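Local structure of nucleoside phosphorylase, putative (Trypanosoma brucei, 3BJE) at residues A[29-34]-A[69-74]; A[35-40]-A[108-113]; A[243-248]-A[289-294]; A[252-257]-A[317-322]. The protein acts as a homodimeric uridine phosphorylase, which uses phosphate to split uridine into uracil and ribose 1-phosphate. All blocks are in the same frame, centred on the assembly; numbering follows the deposited sequence. Where two conformers were deposited one is given.

Interactions 1, 3 and 4 illustrate how an active site shared between subunits draws on quite different parts of a fold, while interaction 2 packs the loop beside it. Interactions 3 and 4 are buried, touch each other through Gln254 and serve the same uracil, whereas interactions 1 and 2 are only partly buried, touch each other through Lys36 and Leu110, and involve the loop before strand 45-49 together with strand 69-73 or helix 97-112. Chemistry follows place. Parallel backbone pairing with threonine, asparagine and glutamate side chains dominates 243-248/289-294, and stacked arginines mark 252-257/317-322. Leucine packing carries interaction 2. Interaction 1 combines a surface salt bridge with groups lent to the second subunit's ribose 1-phosphate.

Interaction 1. Residues A[29-34]-A[69-74]; sequences DGTTLH and ASRDHR. With R1P (1-O-phosphono-alpha-D-ribofuranose), chain E.
His34 and Arg74 belong to the ribose 1-phosphate site of the second subunit, which they complete from across the dimer interface, and they touch beside the sugar, with His34 CD2 4.1 Å from Arg74 CD. The imidazole meets the ligand edge-on: His34 NE2 lies 2.7 Å from O5 of R1P, in the ring plane and nearly straight at 167°. Its ND1 is hydrogen-bonded to Glu106 of helix 97-112, so both ring nitrogens are gripped and the rotation of the ring is fixed, while Phe250 of the second subunit packs against it edge-to-face. The chain of Arg74 runs extended to NE and only then turns (chi4 -77°). That turn brings the phosphorus to the edge of the guanidinium, where NH1 reaches O1P and NH2 reaches O3P of R1P, each at 3.1 Å, and one face lies over the sugar O5.

A histidine and an arginine lent by the partner subunit are familiar from uridine phosphorylases and the hexameric bacterial purine nucleoside phosphorylases. Here the arginine directly follows strand 69-73, and its CG packs on one face of the His73 ring, whose CD2 points at His34 O from 3.2 Å. One water bridges His73 NE2, Leu33 O and Arg74 NE.

Earlier in the strand, at the exposed end of the contact, Arg71 NH1 forms a salt bridge of 3.3 Å with Asp29 OD2. The carboxylate and guanidinium planes stand 66° apart. The other oxygen, Asp29 OD1, takes Thr31 N in an Asx turn and also Thr31 OG1 at 2.7 Å, both from one face, which holds the carboxylate in position for Arg71.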
# COMPACT_ATOMS: atom_id res chain seq x y z
N ASP A 29 15.46 -14.26 -15.94
CA ASP A 29 14.94 -13.64 -17.16
C ASP A 29 15.19 -12.13 -17.26
O ASP A 29 14.73 -11.49 -18.20
CB ASP A 29 13.44 -13.94 -17.31
CG ASP A 29 12.61 -13.40 -16.15
OD1 ASP A 29 13.18 -12.85 -15.18
OD2 ASP A 29 11.37 -13.56 -16.22
N GLY A 30 15.93 -11.57 -16.30
CA GLY A 30 16.22 -10.14 -16.28
C GLY A 30 15.07 -9.26 -15.81
O GLY A 30 15.08 -8.04 -16.05
N THR A 31 14.07 -9.86 -15.16
CA THR A 31 12.96 -9.09 -14.59
C THR A 31 13.18 -8.77 -13.12
O THR A 31 13.78 -9.54 -12.38
CB THR A 31 11.58 -9.79 -14.71
OG1 THR A 31 11.59 -11.00 -13.95
CG2 THR A 31 11.25 -10.10 -16.16
N THR A 32 12.67 -7.61 -12.71
CA THR A 32 12.55 -7.24 -11.32
C THR A 32 11.46 -8.08 -10.62
O THR A 32 10.74 -8.87 -11.27
CB THR A 32 12.32 -5.71 -11.18
OG1 THR A 32 11.47 -5.22 -12.22
CG2 THR A 32 13.65 -4.99 -11.26
N LEU A 33 11.36 -7.94 -9.31
CA LEU A 33 10.57 -8.86 -8.49
C LEU A 33 9.06 -8.70 -8.59
O LEU A 33 8.34 -9.71 -8.59
CB LEU A 33 10.99 -8.73 -7.03
CG LEU A 33 10.45 -9.71 -6.02
CD1 LEU A 33 10.76 -11.16 -6.44
CD2 LEU A 33 11.06 -9.41 -4.66
N HIS A 34 8.58 -7.47 -8.64
CA HIS A 34 7.14 -7.19 -8.66
C HIS A 34 6.66 -6.77 -10.03
O HIS A 34 5.71 -7.32 -10.57
CB HIS A 34 6.79 -6.11 -7.62
CG HIS A 34 7.15 -6.51 -6.22
ND1 HIS A 34 8.39 -6.27 -5.66
CD2 HIS A 34 6.43 -7.15 -5.26
CE1 HIS A 34 8.42 -6.78 -4.44
NE2 HIS A 34 7.24 -7.30 -4.17
N ALA A 69 5.51 -5.32 -25.79
CA ALA A 69 5.87 -6.00 -24.54
C ALA A 69 4.75 -5.76 -23.55
O ALA A 69 4.21 -4.67 -23.49
CB ALA A 69 7.18 -5.46 -24.00
N SER A 70 4.39 -6.79 -22.80
CA SER A 70 3.40 -6.68 -21.75
C SER A 70 3.43 -7.92 -20.88
O SER A 70 3.69 -9.04 -21.36
CB SER A 70 2.00 -6.52 -22.33
OG SER A 70 1.65 -7.64 -23.12
N ARG A 71 3.17 -7.71 -19.59
CA ARG A 71 3.13 -8.82 -18.64
C ARG A 71 2.37 -8.40 -17.40
O ARG A 71 2.37 -7.23 -17.04
CB ARG A 71 4.54 -9.29 -18.28
CG ARG A 71 4.55 -10.57 -17.47
CD ARG A 71 5.92 -11.22 -17.39
NE ARG A 71 5.99 -12.12 -16.24
CZ ARG A 71 7.09 -12.75 -15.82
NH1 ARG A 71 8.24 -12.60 -16.47
NH2 ARG A 71 7.04 -13.53 -14.75
N ASP A 72 1.71 -9.37 -16.76
CA ASP A 72 0.89 -9.14 -15.57
C ASP A 72 1.43 -9.96 -14.39
O ASP A 72 1.85 -11.11 -14.59
CB ASP A 72 -0.55 -9.57 -15.85
CG ASP A 72 -1.18 -8.83 -17.02
OD1 ASP A 72 -0.56 -7.90 -17.58
OD2 ASP A 72 -2.32 -9.17 -17.38
N HIS A 73 1.41 -9.39 -13.19
CA HIS A 73 1.83 -10.08 -11.96
C HIS A 73 1.37 -9.33 -10.70
O HIS A 73 1.62 -8.15 -10.60
CB HIS A 73 3.36 -10.17 -11.94
CG HIS A 73 3.91 -10.77 -10.69
ND1 HIS A 73 3.68 -12.08 -10.33
CD2 HIS A 73 4.67 -10.23 -9.70
CE1 HIS A 73 4.28 -12.33 -9.18
NE2 HIS A 73 4.88 -11.23 -8.78
N ARG A 74 0.74 -10.02 -9.73
CA ARG A 74 0.15 -9.36 -8.56
C ARG A 74 -0.72 -8.15 -9.04
O ARG A 74 -1.43 -8.26 -10.04
CB ARG A 74 1.24 -8.91 -7.58
CG ARG A 74 1.83 -9.99 -6.69
CD ARG A 74 3.09 -9.42 -5.99
NE ARG A 74 3.73 -10.34 -5.04
CZ ARG A 74 3.26 -10.59 -3.82
NH1 ARG A 74 2.14 -10.02 -3.41
NH2 ARG A 74 3.92 -11.43 -3.02
C5 R1P E . 6.04 -7.98 -0.97
O5 R1P E . 6.59 -8.80 -2.00
C4 R1P E . 4.72 -8.59 -0.50
O4 R1P E . 4.90 -9.94 -0.04
C1 R1P E . 4.57 -10.11 1.34
C2 R1P E . 4.67 -8.67 1.86
O2 R1P E . 4.01 -8.45 3.13
C3 R1P E . 4.13 -7.84 0.69
O3 R1P E . 2.70 -7.88 0.60
O1 R1P E . 3.30 -10.80 1.56
P R1P E . 2.35 -11.55 0.47
O1P R1P E . 1.94 -10.32 -0.38
O2P R1P E . 1.18 -12.13 1.25
O3P R1P E . 3.24 -12.56 -0.18
O HOH W 1 6.42 -10.69 -6.53

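Interaction 2. Residues A[35-40]-A[108-113]; sequences LKCKSD and HALKEY
Apolar packing of one helix leucine against a loop is the core of this contact: Leu110, in the last turn of helix 97-112, packs against segment 35-40, which leads toward strand 45-49. Leu110 CD1 meets the side chains of Leu35, at CD2 from 3.9 Å, and of Cys37, at CB from 4.0 Å. Leu110 CD2 lies closer to the backbone, 3.2 Å from Cys37 O, a carbonyl oxygen that the contact buries with no polar partner in the model.

Beside this apolar patch lies a single direct hydrogen bond. Ser39 OG, set beside its own backbone N (chi1 -68°), donates to Leu110 O over 2.7 Å, in the carbonyl plane and on a lone pair. The serine therefore serves a main-chain oxygen close to the helix end, where the regular pairing runs out. A water joins the same hydroxyl to Tyr113 O, and a second water links Ser39 O with Lys111 NZ, which also has a salt bridge to Asp44.

Leu35 also rests on Ile76 and Cys37 on Phe78 of strand 76-83, so segment 35-40 touches both that strand and helix 97-112, whose His108 meets the second subunit.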
# COMPACT_ATOMS: atom_id res chain seq x y z
N LEU A 35 7.34 -5.77 -10.58
CA LEU A 35 7.16 -5.35 -11.96
C LEU A 35 7.94 -6.31 -12.85
O LEU A 35 9.18 -6.35 -12.82
CB LEU A 35 7.66 -3.91 -12.13
CG LEU A 35 7.74 -3.39 -13.55
CD1 LEU A 35 6.33 -3.28 -14.23
CD2 LEU A 35 8.49 -2.06 -13.54
N LYS A 36 7.22 -7.13 -13.61
CA LYS A 36 7.84 -8.21 -14.38
C LYS A 36 8.19 -7.75 -15.78
O LYS A 36 7.70 -8.27 -16.78
CB LYS A 36 6.93 -9.44 -14.38
CG LYS A 36 6.74 -10.04 -13.00
CD LYS A 36 8.08 -10.49 -12.41
CE LYS A 36 7.91 -11.50 -11.31
NZ LYS A 36 9.23 -11.79 -10.67
N CYS A 37 9.08 -6.77 -15.82
CA CYS A 37 9.48 -6.08 -17.03
C CYS A 37 11.00 -6.14 -17.13
O CYS A 37 11.68 -6.13 -16.11
CB CYS A 37 9.01 -4.63 -16.94
SG CYS A 37 9.30 -3.64 -18.39
N LYS A 38 11.51 -6.25 -18.36
CA LYS A 38 12.96 -6.29 -18.59
C LYS A 38 13.40 -4.91 -19.04
O LYS A 38 12.58 -4.13 -19.52
CB LYS A 38 13.29 -7.33 -19.67
CG LYS A 38 12.65 -8.68 -19.45
CD LYS A 38 13.20 -9.73 -20.40
CE LYS A 38 12.43 -11.04 -20.28
NZ LYS A 38 11.11 -10.96 -20.97
N SER A 39 14.69 -4.60 -18.92
CA SER A 39 15.18 -3.25 -19.27
C SER A 39 14.71 -2.80 -20.65
O SER A 39 14.26 -1.66 -20.83
CB SER A 39 16.70 -3.17 -19.21
OG SER A 39 17.19 -3.30 -17.89
N ASP A 40 14.83 -3.69 -21.64
CA ASP A 40 14.56 -3.30 -23.02
C ASP A 40 13.07 -3.22 -23.35
O ASP A 40 12.71 -2.86 -24.47
CB ASP A 40 15.33 -4.16 -24.04
CG ASP A 40 14.86 -5.61 -24.12
OD1 ASP A 40 13.95 -6.05 -23.39
OD2 ASP A 40 15.45 -6.35 -24.95
N HIS A 108 13.96 2.17 -11.42
CA HIS A 108 15.35 2.64 -11.26
C HIS A 108 16.37 1.59 -11.64
O HIS A 108 17.28 1.89 -12.43
CB HIS A 108 15.57 3.15 -9.83
CG HIS A 108 16.93 3.71 -9.59
ND1 HIS A 108 17.52 4.61 -10.45
CD2 HIS A 108 17.83 3.50 -8.58
CE1 HIS A 108 18.72 4.92 -9.99
NE2 HIS A 108 18.93 4.26 -8.87
N ALA A 109 16.19 0.37 -11.15
CA ALA A 109 17.08 -0.73 -11.51
C ALA A 109 16.98 -1.09 -13.00
O ALA A 109 18.00 -1.30 -13.67
CB ALA A 109 16.79 -1.97 -10.62
N LEU A 110 15.77 -1.14 -13.54
CA LEU A 110 15.64 -1.45 -14.97
C LEU A 110 16.32 -0.42 -15.88
O LEU A 110 16.89 -0.77 -16.93
CB LEU A 110 14.17 -1.61 -15.34
CG LEU A 110 13.51 -2.86 -14.76
CD1 LEU A 110 12.02 -2.81 -15.03
CD2 LEU A 110 14.09 -4.14 -15.34
N LYS A 111 16.27 0.85 -15.48
CA LYS A 111 16.87 1.91 -16.29
C LYS A 111 18.36 2.11 -16.05
O LYS A 111 19.08 2.48 -16.98
CB LYS A 111 16.12 3.21 -16.09
CG LYS A 111 14.77 3.18 -16.80
CD LYS A 111 14.91 3.36 -18.32
CE LYS A 111 13.63 2.99 -19.06
NZ LYS A 111 13.76 3.09 -20.54
N GLU A 112 18.82 1.90 -14.82
CA GLU A 112 20.18 2.31 -14.47
C GLU A 112 21.11 1.19 -13.97
O GLU A 112 22.31 1.42 -13.80
CB GLU A 112 20.14 3.46 -13.47
CG GLU A 112 19.51 4.71 -14.04
CD GLU A 112 19.70 5.92 -13.14
OE1 GLU A 112 20.87 6.24 -12.80
OE2 GLU A 112 18.68 6.57 -12.81
N TYR A 113 20.58 -0.02 -13.77
CA TYR A 113 21.46 -1.16 -13.50
C TYR A 113 21.67 -1.92 -14.80
O TYR A 113 20.72 -2.46 -15.39
CB TYR A 113 20.91 -2.09 -12.40
CG TYR A 113 21.91 -3.16 -12.03
CD1 TYR A 113 23.07 -2.85 -11.35
CD2 TYR A 113 21.71 -4.49 -12.41
CE1 TYR A 113 23.99 -3.82 -11.02
CE2 TYR A 113 22.64 -5.48 -12.09
CZ TYR A 113 23.77 -5.13 -11.39
OH TYR A 113 24.70 -6.09 -11.07
O HOH W 2 20.11 -4.17 -18.13
O HOH W 3 15.54 0.80 -21.13

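Interaction 3. Residues A[243-248]-A[289-294]; sequences TTATAS and TNIEME. With R1P (1-O-phosphono-alpha-D-ribofuranose), chain C; URA (uracil), chain D.
Thr246 and Glu292, bonded to each other across two parallel strands, stand just behind the ribose 1-phosphate. In the first shell Met293 N donates to O2 of R1P at 3.0 Å. The sugar O3 also approaches Glu294 OE2, although the 2.5 Å between O3 and OE2 is unusually short and its value calls for caution. Glu292 CA and Met293 CG border the O2 edge of uracil.

The second shell fixes these groups. Glu292 takes the cramped first torsion (chi1 47°) and bends again at chi2, which folds its carboxylate back over the strands. There OE2 receives Thr246 OG1 at 2.7 Å, nearly end-on, and OE1 receives Glu294 N at 3.0 Å from above the carboxylate plane. Arg145 makes a salt bridge with Glu292 OE1. One step back along the same face of the sheet, Thr244 OG1 donates to Asn290 OD1 at 2.7 Å, and Thr244 CG2 lies against Glu292 OE2.

Beneath the side chains runs parallel pairing in which Ala245 N donates to Asn290 O at 2.9 Å and Ala247 N to Glu292 O at 2.8 Å. Strand 239-246 is flanked on its other edge by strand 161-169, and Glu294 is the N-cap residue of helix 295-305.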
# COMPACT_ATOMS: atom_id res chain seq x y z
N THR A 243 -2.38 21.66 -4.49
CA THR A 243 -1.65 20.74 -3.64
C THR A 243 -2.45 19.46 -3.45
O THR A 243 -3.65 19.49 -3.18
CB THR A 243 -1.35 21.41 -2.28
OG1 THR A 243 -0.46 22.50 -2.48
CG2 THR A 243 -0.69 20.43 -1.32
N THR A 244 -1.75 18.33 -3.61
CA THR A 244 -2.33 17.02 -3.41
C THR A 244 -1.88 16.47 -2.05
O THR A 244 -0.68 16.41 -1.76
CB THR A 244 -1.89 16.04 -4.53
OG1 THR A 244 -2.28 16.60 -5.80
CG2 THR A 244 -2.50 14.63 -4.31
N ALA A 245 -2.83 16.06 -1.20
CA ALA A 245 -2.52 15.40 0.06
C ALA A 245 -2.62 13.90 -0.10
O ALA A 245 -3.66 13.39 -0.52
CB ALA A 245 -3.48 15.89 1.16
N THR A 246 -1.54 13.20 0.20
CA THR A 246 -1.49 11.76 0.05
C THR A 246 -1.54 11.03 1.40
O THR A 246 -0.81 11.35 2.33
CB THR A 246 -0.22 11.33 -0.70
OG1 THR A 246 -0.21 11.94 -2.00
CG2 THR A 246 -0.10 9.78 -0.85
N ALA A 247 -2.41 10.02 1.44
CA ALA A 247 -2.76 9.30 2.65
C ALA A 247 -2.23 7.88 2.64
O ALA A 247 -2.00 7.28 1.57
CB ALA A 247 -4.29 9.24 2.77
N SER A 248 -2.06 7.32 3.85
CA SER A 248 -1.61 5.93 4.06
C SER A 248 -2.77 4.95 4.31
O SER A 248 -2.64 3.93 4.98
CB SER A 248 -0.58 5.88 5.18
OG SER A 248 -1.06 6.48 6.37
N THR A 289 -6.22 20.76 -3.46
CA THR A 289 -7.21 20.41 -4.46
C THR A 289 -7.68 18.97 -4.39
O THR A 289 -8.77 18.65 -4.85
CB THR A 289 -6.66 20.67 -5.89
OG1 THR A 289 -5.33 20.15 -5.99
CG2 THR A 289 -6.71 22.18 -6.22
N ASN A 290 -6.85 18.06 -3.89
CA ASN A 290 -7.25 16.67 -3.89
C ASN A 290 -6.55 15.84 -2.84
O ASN A 290 -5.52 16.25 -2.32
CB ASN A 290 -7.14 16.03 -5.29
CG ASN A 290 -5.71 15.99 -5.84
OD1 ASN A 290 -4.93 16.93 -5.68
ND2 ASN A 290 -5.39 14.91 -6.54
N ILE A 291 -7.14 14.69 -2.56
CA ILE A 291 -6.61 13.70 -1.61
C ILE A 291 -6.63 12.34 -2.29
O ILE A 291 -7.66 11.95 -2.87
CB ILE A 291 -7.47 13.60 -0.33
CG1 ILE A 291 -7.57 14.95 0.37
CG2 ILE A 291 -6.92 12.51 0.61
CD1 ILE A 291 -8.71 15.03 1.39
N GLU A 292 -5.53 11.61 -2.22
CA GLU A 292 -5.43 10.27 -2.80
C GLU A 292 -4.30 9.49 -2.09
O GLU A 292 -3.89 9.86 -0.96
CB GLU A 292 -5.29 10.33 -4.34
CG GLU A 292 -4.25 11.32 -4.88
CD GLU A 292 -2.84 10.86 -4.59
OE1 GLU A 292 -2.32 10.07 -5.40
OE2 GLU A 292 -2.30 11.29 -3.54
N MET A 293 -3.78 8.43 -2.71
CA MET A 293 -2.90 7.50 -1.98
C MET A 293 -1.50 7.25 -2.55
O MET A 293 -0.77 6.42 -2.00
CB MET A 293 -3.62 6.16 -1.79
CG MET A 293 -4.87 6.28 -0.93
SD MET A 293 -5.80 4.75 -0.70
CE MET A 293 -4.57 3.75 0.21
N GLU A 294 -1.09 7.94 -3.62
CA GLU A 294 0.20 7.68 -4.28
C GLU A 294 1.13 8.86 -4.56
O GLU A 294 2.34 8.68 -4.68
CB GLU A 294 -0.04 6.94 -5.61
CG GLU A 294 -0.59 5.52 -5.43
CD GLU A 294 -2.12 5.42 -5.51
OE1 GLU A 294 -2.74 6.20 -6.24
OE2 GLU A 294 -2.72 4.53 -4.84
C5 R1P C . -8.34 4.04 -3.80
O5 R1P C . -9.69 3.76 -4.21
C4 R1P C . -7.42 4.14 -5.00
O4 R1P C . -7.95 5.03 -6.00
C1 R1P C . -7.04 6.11 -6.25
C2 R1P C . -6.20 6.18 -4.96
O2 R1P C . -4.96 6.92 -5.03
C3 R1P C . -6.06 4.69 -4.62
O3 R1P C . -5.06 4.04 -5.43
O1 R1P C . -6.26 5.94 -7.48
P R1P C . -6.42 4.82 -8.64
O1P R1P C . -6.05 3.57 -7.84
O2P R1P C . -5.38 5.22 -9.67
O3P R1P C . -7.84 4.79 -9.12
N1 URA D . -9.31 7.87 -4.05
C2 URA D . -8.90 8.21 -2.81
O2 URA D . -7.78 7.84 -2.35
N3 URA D . -9.70 8.94 -2.03
C4 URA D . -10.91 9.34 -2.45
O4 URA D . -11.61 10.02 -1.68
C5 URA D . -11.36 8.98 -3.71
C6 URA D . -10.52 8.22 -4.51

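Interaction 4. Residues A[252-257]-A[317-322]; sequences GCQGRR and SKRVGE. With URA (uracil), chain D.
Gln254 O is gripped twice by Arg319, whose NH1 and NH2 stand 3.0 and 3.2 Å away. Both nitrogens come end-on from one face of the carbonyl, tilted out of its plane, while the oxygen itself lies in the guanidinium plane. Bends at chi2 (-78°) and chi3 curl the arginine so that its flat end covers Arg256. The two guanidinium groups stack with centres 4.0 Å apart and planes at 27°, slightly offset, and Arg256 CG sits over the face of Arg319. Repulsion between the like charges is probably eased by the acceptors at their edges, and Arg256 also has a cation-pi contact with Phe250.

Such a glutamine and arginine pair is the hallmark by which uridine phosphorylases recognise the pyrimidine. The Gln254 amide reads one edge of uracil through two almost straight bonds: its OE1 accepts from N3 of uracil at 2.8 Å and 173°, and its NE2 donates to O2 at 3.0 Å. NE2 is held as well by Gly249 O, which fixes which way round the amide lies. Arg256 NH2 supplies the third bond, reaching O4 of uracil at 2.9 Å with the oxygen at the guanidinium edge, whereas the bond from NH1 is weak. Arg256 NH1 also donates to Gln254 OE1, from above the amide plane, and to Phe250 O.

A water in the angle between the groups donates to O4 of uracil and to Gln254 OE1 and accepts from Arg319 NH1, so Arg319 is linked to the base through this water. Ser317, at the end of strand 308-318, places its CB 3.7 Å from O4 of uracil.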
# COMPACT_ATOMS: atom_id res chain seq x y z
N GLY A 252 -10.32 6.15 7.77
CA GLY A 252 -9.82 7.05 8.83
C GLY A 252 -8.57 7.82 8.42
O GLY A 252 -8.39 8.97 8.79
N CYS A 253 -7.72 7.19 7.61
CA CYS A 253 -6.54 7.86 7.06
C CYS A 253 -6.80 9.05 6.17
O CYS A 253 -5.88 9.83 5.91
CB CYS A 253 -5.71 6.85 6.30
SG CYS A 253 -4.95 5.59 7.38
N GLN A 254 -8.03 9.15 5.66
CA GLN A 254 -8.51 10.31 4.90
C GLN A 254 -9.64 11.05 5.65
O GLN A 254 -10.37 11.81 5.05
CB GLN A 254 -8.93 9.91 3.48
CG GLN A 254 -7.81 9.28 2.67
CD GLN A 254 -8.14 9.01 1.22
OE1 GLN A 254 -9.04 9.66 0.63
NE2 GLN A 254 -7.40 8.08 0.60
N GLY A 255 -9.79 10.82 6.96
CA GLY A 255 -10.82 11.51 7.72
C GLY A 255 -12.24 10.99 7.53
O GLY A 255 -13.19 11.67 7.90
N ARG A 256 -12.40 9.79 6.95
CA ARG A 256 -13.70 9.14 6.90
C ARG A 256 -14.03 8.51 8.25
O ARG A 256 -13.17 7.89 8.88
CB ARG A 256 -13.76 8.08 5.79
CG ARG A 256 -13.73 8.64 4.37
CD ARG A 256 -13.83 7.56 3.31
NE ARG A 256 -14.17 8.15 2.03
CZ ARG A 256 -13.30 8.64 1.15
NH1 ARG A 256 -12.00 8.58 1.34
NH2 ARG A 256 -13.75 9.19 0.03
N ARG A 257 -15.28 8.67 8.68
CA ARG A 257 -15.76 8.19 9.97
C ARG A 257 -16.55 6.89 9.77
O ARG A 257 -17.63 6.89 9.17
CB ARG A 257 -16.66 9.26 10.61
CG ARG A 257 -15.91 10.49 11.10
CD ARG A 257 -16.91 11.54 11.60
NE ARG A 257 -16.30 12.83 11.99
CZ ARG A 257 -16.24 13.32 13.23
NH1 ARG A 257 -16.70 12.62 14.27
NH2 ARG A 257 -15.70 14.52 13.45
N SER A 317 -14.79 11.62 -5.72
CA SER A 317 -15.45 11.79 -4.44
C SER A 317 -15.37 13.25 -4.03
O SER A 317 -14.29 13.82 -3.93
CB SER A 317 -14.79 10.92 -3.37
OG SER A 317 -15.37 11.18 -2.10
N LYS A 318 -16.53 13.86 -3.83
CA LYS A 318 -16.59 15.20 -3.31
C LYS A 318 -16.93 15.02 -1.86
O LYS A 318 -17.99 14.50 -1.52
CB LYS A 318 -17.63 16.07 -4.02
CG LYS A 318 -17.14 16.69 -5.34
CD LYS A 318 -15.93 17.63 -5.19
CE LYS A 318 -16.16 18.85 -4.29
NZ LYS A 318 -16.87 19.97 -4.97
N ARG A 319 -15.99 15.41 -1.02
CA ARG A 319 -16.08 15.20 0.40
C ARG A 319 -16.78 16.40 1.04
O ARG A 319 -17.17 16.35 2.21
CB ARG A 319 -14.66 14.98 0.95
CG ARG A 319 -13.86 13.81 0.27
CD ARG A 319 -14.29 12.43 0.79
NE ARG A 319 -14.36 12.34 2.26
CZ ARG A 319 -13.33 12.11 3.08
NH1 ARG A 319 -12.11 11.92 2.59
NH2 ARG A 319 -13.53 12.07 4.39
N VAL A 320 -16.94 17.49 0.28
CA VAL A 320 -17.72 18.66 0.68
C VAL A 320 -18.76 18.97 -0.41
O VAL A 320 -18.67 18.43 -1.52
CB VAL A 320 -16.83 19.91 0.87
CG1 VAL A 320 -15.66 19.62 1.81
CG2 VAL A 320 -16.33 20.42 -0.48
N GLY A 321 -19.72 19.83 -0.11
CA GLY A 321 -20.68 20.31 -1.12
C GLY A 321 -21.59 19.24 -1.69
O GLY A 321 -22.71 19.05 -1.22
N GLU A 322 -21.13 18.55 -2.73
CA GLU A 322 -21.90 17.46 -3.34
C GLU A 322 -22.03 16.30 -2.36
O GLU A 322 -23.09 15.67 -2.27
CB GLU A 322 -21.27 16.97 -4.65
CG GLU A 322 -21.44 17.92 -5.84
CD GLU A 322 -20.41 19.05 -5.89
OE1 GLU A 322 -19.45 19.04 -5.09
OE2 GLU A 322 -20.56 19.95 -6.75
N1 URA D . -9.31 7.87 -4.05
C2 URA D . -8.90 8.21 -2.81
O2 URA D . -7.78 7.84 -2.35
N3 URA D . -9.70 8.94 -2.03
C4 URA D . -10.91 9.34 -2.45
O4 URA D . -11.61 10.02 -1.68
C5 URA D . -11.36 8.98 -3.71
C6 URA D . -10.52 8.22 -4.51
O HOH W 4 -10.73 11.86 0.09